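Local coordinates for protein aminoglycoside 3'-phosphotransferase AphA1-IAB (Acinetobacter baumannii, PDB 4GKH) that transfers a phosphate group from a nucleotide to the 3'-hydroxyl of kanamycin and related aminoglycosides, giving resistance to these antibiotics, at residues Asp145-Met157 with Val176-Phe189. Sequence-based numbering, arbitrary orientation.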
ATOM      1  N   ASP A 145      14.433   1.811   0.716  1.00 31.14           N
ATOM      2  CA  ASP A 145      15.204   1.282  -0.393  1.00 35.69           C
ATOM      3  C   ASP A 145      15.370  -0.224  -0.341  1.00 36.65           C
ATOM      4  O   ASP A 145      14.965  -0.888   0.630  1.00 29.80           O
ATOM      5  CB  ASP A 145      16.540   2.024  -0.598  1.00 32.79           C
ATOM      6  CG  ASP A 145      17.577   1.741   0.484  1.00 36.63           C
ATOM      7  OD1 ASP A 145      17.432   0.784   1.286  1.00 34.52           O
ATOM      8  OD2 ASP A 145      18.577   2.504   0.517  1.00 42.24           O
ATOM      9  N   ARG A 146      15.933  -0.769  -1.408  1.00 39.70           N
ATOM     10  CA  ARG A 146      15.955  -2.217  -1.536  1.00 40.21           C
ATOM     11  C   ARG A 146      16.836  -2.889  -0.482  1.00 35.36           C
ATOM     12  O   ARG A 146      16.518  -3.973  -0.023  1.00 34.21           O
ATOM     13  CB  ARG A 146      16.311  -2.658  -2.962  1.00 40.18           C
ATOM     14  CG  ARG A 146      17.772  -2.871  -3.246  1.00 59.87           C
ATOM     15  CD  ARG A 146      17.931  -3.833  -4.419  1.00 47.94           C
ATOM     16  NE  ARG A 146      19.290  -3.869  -4.943  1.00 74.28           N
ATOM     17  CZ  ARG A 146      19.738  -3.078  -5.912  1.00 82.46           C
ATOM     18  NH1 ARG A 146      20.992  -3.190  -6.330  1.00 59.57           N
ATOM     19  NH2 ARG A 146      18.934  -2.174  -6.464  1.00 61.89           N
ATOM     20  N   VAL A 147      17.931  -2.254  -0.072  1.00 35.94           N
ATOM     21  CA  VAL A 147      18.782  -2.819   0.970  0.57 32.92           C
ATOM     22  C   VAL A 147      17.988  -2.949   2.272  1.00 35.93           C
ATOM     23  O   VAL A 147      18.068  -3.962   2.984  1.00 33.97           O
ATOM     24  CB  VAL A 147      20.068  -1.969   1.143  0.57 52.53           C
ATOM     25  CG1 VAL A 147      20.663  -2.125   2.526  0.57 34.66           C
ATOM     26  CG2 VAL A 147      21.087  -2.329   0.056  0.57 34.07           C
ATOM     27  N   PHE A 148      17.192  -1.918   2.559  1.00 28.96           N
ATOM     28  CA  PHE A 148      16.327  -1.901   3.739  1.00 24.56           C
ATOM     29  C   PHE A 148      15.213  -2.968   3.671  1.00 33.72           C
ATOM     30  O   PHE A 148      14.960  -3.700   4.637  1.00 31.55           O
ATOM     31  CB  PHE A 148      15.716  -0.505   3.909  1.00 30.33           C
ATOM     32  CG  PHE A 148      14.731  -0.403   5.035  1.00 32.96           C
ATOM     33  CD1 PHE A 148      15.169  -0.228   6.339  1.00 29.70           C
ATOM     34  CD2 PHE A 148      13.365  -0.462   4.788  1.00 39.69           C
ATOM     35  CE1 PHE A 148      14.263  -0.145   7.387  1.00 35.01           C
ATOM     36  CE2 PHE A 148      12.451  -0.375   5.827  1.00 47.59           C
ATOM     37  CZ  PHE A 148      12.895  -0.212   7.127  1.00 42.44           C
ATOM     38  N   ARG A 149      14.547  -3.058   2.527  1.00 28.69           N
ATOM     39  CA  ARG A 149      13.436  -3.998   2.372  1.00 26.57           C
ATOM     40  C   ARG A 149      13.925  -5.431   2.298  1.00 26.64           C
ATOM     41  O   ARG A 149      13.239  -6.352   2.755  1.00 34.65           O
ATOM     42  CB  ARG A 149      12.601  -3.683   1.116  1.00 30.12           C
ATOM     43  CG  ARG A 149      11.887  -2.321   1.086  1.00 36.81           C
ATOM     44  CD  ARG A 149      10.846  -2.094   2.195  1.00 37.96           C
ATOM     45  NE  ARG A 149       9.788  -3.109   2.258  1.00 41.45           N
ATOM     46  CZ  ARG A 149       8.782  -3.228   1.391  1.00 64.21           C
ATOM     47  NH1 ARG A 149       8.674  -2.400   0.355  1.00 46.20           N
ATOM     48  NH2 ARG A 149       7.878  -4.184   1.560  1.00 43.82           N
ATOM     49  N   LEU A 150      15.095  -5.638   1.706  1.00 26.89           N
ATOM     50  CA  LEU A 150      15.622  -7.000   1.630  1.00 28.68           C
ATOM     51  C   LEU A 150      15.940  -7.523   3.038  1.00 41.52           C
ATOM     52  O   LEU A 150      15.662  -8.677   3.381  1.00 30.62           O
ATOM     53  CB  LEU A 150      16.848  -7.061   0.725  1.00 26.41           C
ATOM     54  CG  LEU A 150      16.528  -7.121  -0.772  1.00 29.89           C
ATOM     55  CD1 LEU A 150      17.779  -6.844  -1.591  1.00 37.74           C
ATOM     56  CD2 LEU A 150      15.950  -8.474  -1.157  1.00 32.79           C
ATOM     57  N   ALA A 151      16.508  -6.662   3.870  1.00 33.56           N
ATOM     58  CA  ALA A 151      16.777  -7.056   5.245  1.00 36.55           C
ATOM     59  C   ALA A 151      15.473  -7.324   6.000  1.00 35.31           C
ATOM     60  O   ALA A 151      15.404  -8.233   6.819  1.00 33.27           O
ATOM     61  CB  ALA A 151      17.618  -5.994   5.967  1.00 33.65           C
ATOM     62  N   GLN A 152      14.441  -6.528   5.731  1.00 32.95           N
ATOM     63  CA  GLN A 152      13.135  -6.772   6.326  1.00 32.61           C
ATOM     64  C   GLN A 152      12.610  -8.134   5.889  1.00 33.07           C
ATOM     65  O   GLN A 152      12.068  -8.896   6.686  1.00 29.37           O
ATOM     66  CB  GLN A 152      12.134  -5.721   5.870  1.00 29.52           C
ATOM     67  CG  GLN A 152      11.808  -4.633   6.875  1.00 44.89           C
ATOM     68  CD  GLN A 152      10.764  -3.645   6.344  1.00 62.48           C
ATOM     69  OE1 GLN A 152      10.413  -3.666   5.163  1.00 39.69           O
ATOM     70  NE2 GLN A 152      10.268  -2.778   7.217  1.00 47.41           N
ATOM     71  N   ALA A 153      12.756  -8.425   4.603  1.00 32.26           N
ATOM     72  CA  ALA A 153      12.270  -9.685   4.043  1.00 32.82           C
ATOM     73  C   ALA A 153      12.995 -10.883   4.657  1.00 36.76           C
ATOM     74  O   ALA A 153      12.382 -11.928   4.985  1.00 31.49           O
ATOM     75  CB  ALA A 153      12.453  -9.673   2.532  1.00 29.45           C
ATOM     76  N   GLN A 154      14.307 -10.738   4.800  1.00 31.48           N
ATOM     77  CA  GLN A 154      15.115 -11.823   5.355  1.00 32.22           C
ATOM     78  C   GLN A 154      14.620 -12.168   6.762  1.00 32.42           C
ATOM     79  O   GLN A 154      14.422 -13.347   7.090  1.00 32.27           O
ATOM     80  CB  GLN A 154      16.596 -11.452   5.375  1.00 33.55           C
ATOM     81  CG  GLN A 154      17.458 -12.507   6.060  1.00 45.26           C
ATOM     82  CD  GLN A 154      18.852 -12.599   5.476  1.00 45.05           C
ATOM     83  OE1 GLN A 154      19.594 -11.618   5.431  1.00 63.86           O
ATOM     84  NE2 GLN A 154      19.216 -13.786   5.027  1.00 49.68           N
ATOM     85  N   SER A 155      14.377 -11.125   7.557  1.00 33.47           N
ATOM     86  CA  SER A 155      13.893 -11.288   8.921  1.00 35.54           C
ATOM     87  C   SER A 155      12.508 -11.904   9.003  1.00 38.12           C
ATOM     88  O   SER A 155      12.273 -12.776   9.830  1.00 32.04           O
ATOM     89  CB  SER A 155      13.922  -9.950   9.659  1.00 42.39           C
ATOM     90  OG  SER A 155      15.269  -9.597   9.918  1.00 39.11           O
ATOM     91  N   ARG A 156      11.593 -11.447   8.155  1.00 34.54           N
ATOM     92  CA  ARG A 156      10.264 -12.051   8.081  1.00 36.55           C
ATOM     93  C   ARG A 156      10.330 -13.529   7.707  1.00 38.11           C
ATOM     94  O   ARG A 156       9.630 -14.350   8.297  1.00 28.44           O
ATOM     95  CB  ARG A 156       9.359 -11.269   7.121  1.00 37.30           C
ATOM     96  CG  ARG A 156       8.873  -9.961   7.739  1.00 34.72           C
ATOM     97  CD  ARG A 156       7.925  -9.204   6.860  1.00 41.14           C
ATOM     98  NE  ARG A 156       6.925 -10.062   6.247  1.00 39.82           N
ATOM     99  CZ  ARG A 156       5.788 -10.429   6.823  1.00 39.54           C
ATOM    100  NH1 ARG A 156       4.935 -11.197   6.158  1.00 40.42           N
ATOM    101  NH2 ARG A 156       5.502 -10.030   8.053  1.00 47.32           N
HETATM  102  N   MSE A 157      11.197 -13.870   6.755  1.00 30.67           N
HETATM  103  CA  MSE A 157      11.384 -15.266   6.371  1.00 31.86           C
HETATM  104  C   MSE A 157      11.917 -16.065   7.547  1.00 29.41           C
HETATM  105  O   MSE A 157      11.440 -17.154   7.838  1.00 32.53           O
HETATM  106  CB  MSE A 157      12.368 -15.383   5.207  1.00 32.69           C
HETATM  107  CG  MSE A 157      12.686 -16.831   4.823  1.00 41.60           C
HETATM  108 SE   MSE A 157      13.845 -17.009   3.249  0.61 35.23          SE
HETATM  109  CE  MSE A 157      15.327 -15.891   3.860  1.00 42.27           C
ATOM    110  N   VAL A 176       9.758 -20.862   0.358  1.00 39.59           N
ATOM    111  CA  VAL A 176      10.164 -19.470   0.539  1.00 35.83           C
ATOM    112  C   VAL A 176      11.670 -19.283   0.291  1.00 38.68           C
ATOM    113  O   VAL A 176      12.084 -18.287  -0.306  1.00 37.34           O
ATOM    114  CB  VAL A 176       9.750 -18.906   1.926  1.00 39.16           C
ATOM    115  CG1 VAL A 176      10.346 -19.741   3.051  1.00 60.92           C
ATOM    116  CG2 VAL A 176      10.144 -17.439   2.065  1.00 35.38           C
ATOM    117  N   GLU A 177      12.468 -20.266   0.709  1.00 41.30           N
ATOM    118  CA  GLU A 177      13.908 -20.245   0.490  1.00 38.66           C
ATOM    119  C   GLU A 177      14.281 -20.164  -0.990  1.00 42.69           C
ATOM    120  O   GLU A 177      15.247 -19.496  -1.347  1.00 40.47           O
ATOM    121  CB  GLU A 177      14.570 -21.477   1.127  1.00 44.40           C
ATOM    122  CG  GLU A 177      14.437 -21.531   2.651  1.00 54.70           C
ATOM    123  CD  GLU A 177      13.107 -22.121   3.116  1.00 99.92           C
ATOM    124  OE1 GLU A 177      12.328 -22.607   2.257  1.00 46.63           O
ATOM    125  OE2 GLU A 177      12.848 -22.099   4.344  1.00 60.11           O
ATOM    126  N   GLN A 178      13.529 -20.851  -1.845  1.00 38.01           N
ATOM    127  CA  GLN A 178      13.760 -20.772  -3.284  1.00 44.60           C
ATOM    128  C   GLN A 178      13.401 -19.398  -3.875  1.00 40.56           C
ATOM    129  O   GLN A 178      14.113 -18.889  -4.742  1.00 39.04           O
ATOM    130  CB  GLN A 178      13.006 -21.874  -4.022  1.00 41.01           C
ATOM    131  CG  GLN A 178      13.424 -22.004  -5.468  1.00 45.07           C
ATOM    132  CD  GLN A 178      12.529 -22.940  -6.247  1.00 71.43           C
ATOM    133  OE1 GLN A 178      11.752 -23.699  -5.667  1.00 64.25           O
ATOM    134  NE2 GLN A 178      12.626 -22.888  -7.569  1.00 64.34           N
ATOM    135  N   VAL A 179      12.300 -18.808  -3.422  1.00 34.81           N
ATOM    136  CA  VAL A 179      11.979 -17.428  -3.795  1.00 34.76           C
ATOM    137  C   VAL A 179      13.130 -16.490  -3.409  1.00 42.98           C
ATOM    138  O   VAL A 179      13.580 -15.679  -4.222  1.00 38.24           O
ATOM    139  CB  VAL A 179      10.633 -16.976  -3.194  1.00 33.97           C
ATOM    140  CG1 VAL A 179      10.287 -15.544  -3.613  1.00 34.02           C
ATOM    141  CG2 VAL A 179       9.523 -17.944  -3.622  1.00 35.14           C
ATOM    142  N   TRP A 180      13.639 -16.638  -2.188  1.00 36.62           N
ATOM    143  CA  TRP A 180      14.761 -15.834  -1.714  1.00 32.90           C
ATOM    144  C   TRP A 180      16.006 -16.009  -2.603  1.00 31.33           C
ATOM    145  O   TRP A 180      16.586 -15.036  -3.061  1.00 37.02           O
ATOM    146  CB  TRP A 180      15.067 -16.198  -0.253  1.00 34.17           C
ATOM    147  CG  TRP A 180      16.196 -15.460   0.363  1.00 38.30           C
ATOM    148  CD1 TRP A 180      17.439 -15.960   0.653  1.00 44.35           C
ATOM    149  CD2 TRP A 180      16.194 -14.102   0.809  1.00 32.91           C
ATOM    150  NE1 TRP A 180      18.214 -14.986   1.237  1.00 39.73           N
ATOM    151  CE2 TRP A 180      17.473 -13.836   1.344  1.00 42.43           C
ATOM    152  CE3 TRP A 180      15.242 -13.079   0.797  1.00 32.39           C
ATOM    153  CZ2 TRP A 180      17.817 -12.595   1.872  1.00 44.92           C
ATOM    154  CZ3 TRP A 180      15.593 -11.836   1.324  1.00 31.96           C
ATOM    155  CH2 TRP A 180      16.867 -11.606   1.837  1.00 37.44           C
ATOM    156  N   LYS A 181      16.409 -17.249  -2.853  1.00 35.64           N
ATOM    157  CA  LYS A 181      17.607 -17.500  -3.655  1.00 39.47           C
ATOM    158  C   LYS A 181      17.482 -16.981  -5.085  1.00 53.68           C
ATOM    159  O   LYS A 181      18.406 -16.365  -5.604  1.00 41.60           O
ATOM    160  CB  LYS A 181      17.955 -18.992  -3.679  1.00 42.77           C
ATOM    161  CG  LYS A 181      18.485 -19.522  -2.357  1.00 70.59           C
ATOM    162  CD  LYS A 181      19.087 -20.912  -2.510  1.00 73.24           C
ATOM    163  CE  LYS A 181      20.490 -20.980  -1.919  1.00 88.64           C
ATOM    164  NZ  LYS A 181      20.518 -20.696  -0.456  1.00 77.46           N
ATOM    165  N   GLU A 182      16.341 -17.247  -5.718  1.00 39.69           N
ATOM    166  CA  GLU A 182      16.130 -16.857  -7.107  1.00 55.68           C
ATOM    167  C   GLU A 182      16.110 -15.348  -7.243  1.00 40.78           C
ATOM    168  O   GLU A 182      16.596 -14.795  -8.218  1.00 44.39           O
ATOM    169  CB  GLU A 182      14.819 -17.441  -7.629  1.00 40.60           C
ATOM    170  CG  GLU A 182      14.865 -18.950  -7.785  1.00 62.02           C
ATOM    171  CD  GLU A 182      15.664 -19.366  -8.997  1.00 80.57           C
ATOM    172  OE1 GLU A 182      16.696 -20.052  -8.832  1.00 86.75           O
ATOM    173  OE2 GLU A 182      15.252 -18.996 -10.118  1.00 58.40           O
HETATM  174  N   MSE A 183      15.534 -14.691  -6.252  1.00 37.22           N
HETATM  175  CA  MSE A 183      15.437 -13.247  -6.265  1.00 35.89           C
HETATM  176  C   MSE A 183      16.825 -12.607  -6.322  1.00 37.71           C
HETATM  177  O   MSE A 183      17.009 -11.583  -6.968  1.00 37.33           O
HETATM  178  CB  MSE A 183      14.668 -12.754  -5.038  1.00 29.84           C
HETATM  179  CG  MSE A 183      14.459 -11.249  -5.021  1.00 37.74           C
HETATM  180 SE   MSE A 183      13.301 -10.613  -3.608  0.67 32.95          SE
HETATM  181  CE  MSE A 183      14.243 -11.410  -2.085  1.00 34.36           C
ATOM    182  N   HIS A 184      17.809 -13.207  -5.655  1.00 39.62           N
ATOM    183  CA  HIS A 184      19.134 -12.586  -5.611  1.00 45.45           C
ATOM    184  C   HIS A 184      19.913 -12.686  -6.926  1.00 49.26           C
ATOM    185  O   HIS A 184      20.855 -11.932  -7.156  1.00 56.95           O
ATOM    186  CB  HIS A 184      19.944 -13.066  -4.398  1.00 43.15           C
ATOM    187  CG  HIS A 184      19.493 -12.441  -3.115  1.00 48.83           C
ATOM    188  ND1 HIS A 184      18.339 -12.828  -2.469  1.00 41.73           N
ATOM    189  CD2 HIS A 184      20.004 -11.415  -2.392  1.00 39.97           C
ATOM    190  CE1 HIS A 184      18.166 -12.079  -1.394  1.00 40.90           C
ATOM    191  NE2 HIS A 184      19.164 -11.217  -1.321  1.00 38.76           N
ATOM    192  N   LYS A 185      19.478 -13.582  -7.806  1.00 46.14           N
ATOM    193  CA  LYS A 185      20.074 -13.696  -9.137  1.00 47.71           C
ATOM    194  C   LYS A 185      19.786 -12.518 -10.087  1.00 67.60           C
ATOM    195  O   LYS A 185      20.492 -12.334 -11.077  1.00 50.14           O
ATOM    196  CB  LYS A 185      19.695 -15.037  -9.769  1.00 51.36           C
ATOM    197  CG  LYS A 185      20.186 -16.211  -8.942  1.00 56.52           C
ATOM    198  CD  LYS A 185      19.548 -17.522  -9.353  1.00 76.87           C
ATOM    199  CE  LYS A 185      20.016 -18.651  -8.443  1.00 74.64           C
ATOM    200  NZ  LYS A 185      19.402 -19.959  -8.807  1.00 83.24           N
ATOM    201  N   LEU A 186      18.773 -11.714  -9.774  1.00 45.34           N
ATOM    202  CA  LEU A 186      18.445 -10.530 -10.570  1.00 45.51           C
ATOM    203  C   LEU A 186      19.321  -9.312 -10.237  1.00 79.26           C
ATOM    204  O   LEU A 186      19.518  -8.425 -11.075  1.00 77.23           O
ATOM    205  CB  LEU A 186      16.969 -10.166 -10.357  1.00 49.97           C
ATOM    206  CG  LEU A 186      15.951 -11.308 -10.434  1.00 56.16           C
ATOM    207  CD1 LEU A 186      14.636 -10.894  -9.793  1.00 61.56           C
ATOM    208  CD2 LEU A 186      15.720 -11.760 -11.866  1.00 50.93           C
ATOM    209  N   LEU A 187      19.829  -9.270  -9.006  1.00 79.72           N
ATOM    210  CA  LEU A 187      20.618  -8.138  -8.507  1.00 50.33           C
ATOM    211  C   LEU A 187      22.039  -8.124  -9.092  1.00 71.50           C
ATOM    212  O   LEU A 187      22.599  -9.182  -9.385  1.00 87.37           O
ATOM    213  CB  LEU A 187      20.660  -8.163  -6.964  1.00 50.47           C
ATOM    214  CG  LEU A 187      19.338  -7.875  -6.232  1.00 66.43           C
ATOM    215  CD1 LEU A 187      19.510  -7.851  -4.706  1.00 46.72           C
ATOM    216  CD2 LEU A 187      18.715  -6.565  -6.728  1.00 61.07           C
ATOM    217  N   PRO A 188      22.640  -6.929  -9.236  1.00 69.24           N
ATOM    218  CA  PRO A 188      22.105  -5.626  -8.822  1.00 53.99           C
ATOM    219  C   PRO A 188      21.720  -4.684  -9.963  1.00 60.10           C
ATOM    220  O   PRO A 188      22.107  -4.891 -11.111  1.00 67.58           O
ATOM    221  CB  PRO A 188      23.279  -5.030  -8.039  1.00 66.49           C
ATOM    222  CG  PRO A 188      24.502  -5.559  -8.762  1.00 62.61           C
ATOM    223  CD  PRO A 188      24.095  -6.857  -9.463  1.00 58.44           C
ATOM    224  N   PHE A 189      20.960  -3.643  -9.628  1.00 48.72           N
ATOM    225  CA  PHE A 189      20.646  -2.570 -10.569  1.00 45.14           C
ATOM    226  C   PHE A 189      20.722  -1.211  -9.874  1.00 44.80           C
ATOM    227  O   PHE A 189      20.613  -1.125  -8.654  1.00 47.29           O
ATOM    228  CB  PHE A 189      19.264  -2.777 -11.197  1.00 42.95           C
ATOM    229  CG  PHE A 189      18.143  -2.878 -10.198  1.00 47.35           C
ATOM    230  CD1 PHE A 189      17.477  -1.742  -9.763  1.00 46.57           C
ATOM    231  CD2 PHE A 189      17.744  -4.112  -9.703  1.00 51.42           C
ATOM    232  CE1 PHE A 189      16.445  -1.833  -8.849  1.00 62.36           C
ATOM    233  CE2 PHE A 189      16.711  -4.210  -8.789  1.00 46.23           C
ATOM    234  CZ  PHE A 189      16.062  -3.069  -8.359  1.00 66.29           C
TER
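Helices 146-157 and 176-184 run nearly antiparallel at 160°, their axes 11.4 Å apart, with Gln-154 level with Trp-180. The pair belongs to the helical part of a eukaryotic protein kinase-like fold and lies near the protein surface, away from the inhibitor and kanamycin pockets. Trp-180 packs as a knob into a hole made by Leu-150, Ala-153, Gln-154 and Met-157. Its CG lies anti to the backbone N (chi1 180°), which sends the indole across to the other helix. Met-157, a selenomethionine, bends at its last torsion and lays its methyl over one indole face. Met-157 CE stands 3.6 Å from the centroid of the five-membered ring of Trp-180, a CH-pi contact, while SE sits obliquely in a Met-aromatic contact. His-184 CE1 sits over the centre of the opposite face. His-184 ND1 donates to Trp-180 O at 2.9 Å in a nearly straight bond, which should limit rotation of the imidazole. At the indole edge, Trp-180 CH2 comes within 3.5 Å of Leu-150 O, near the ring plane. The two branches of Leu-150 divide: CD2 meets Met-183 CE at 3.5 Å, and CD1 meets Leu-187 CD1 tip to tip at 3.7 Å. Farther along, residues Leu-187 to Phe-189 meet Arg-146, with a cis peptide bond before Pro-188. Leu-187 CD2 lies over one face of the guanidinium. Arg-146 NH2 sits over the centre of the Phe-189 ring in a cation-pi contact, the guanidinium tilted 40° from the ring plane. The same ring also packs edge-to-face with Phe-264. Arg-146 NH1 and NH2 both donate to Phe-189 O, at 3.1 and 3.0 Å, and that oxygen lies in the guanidinium plane.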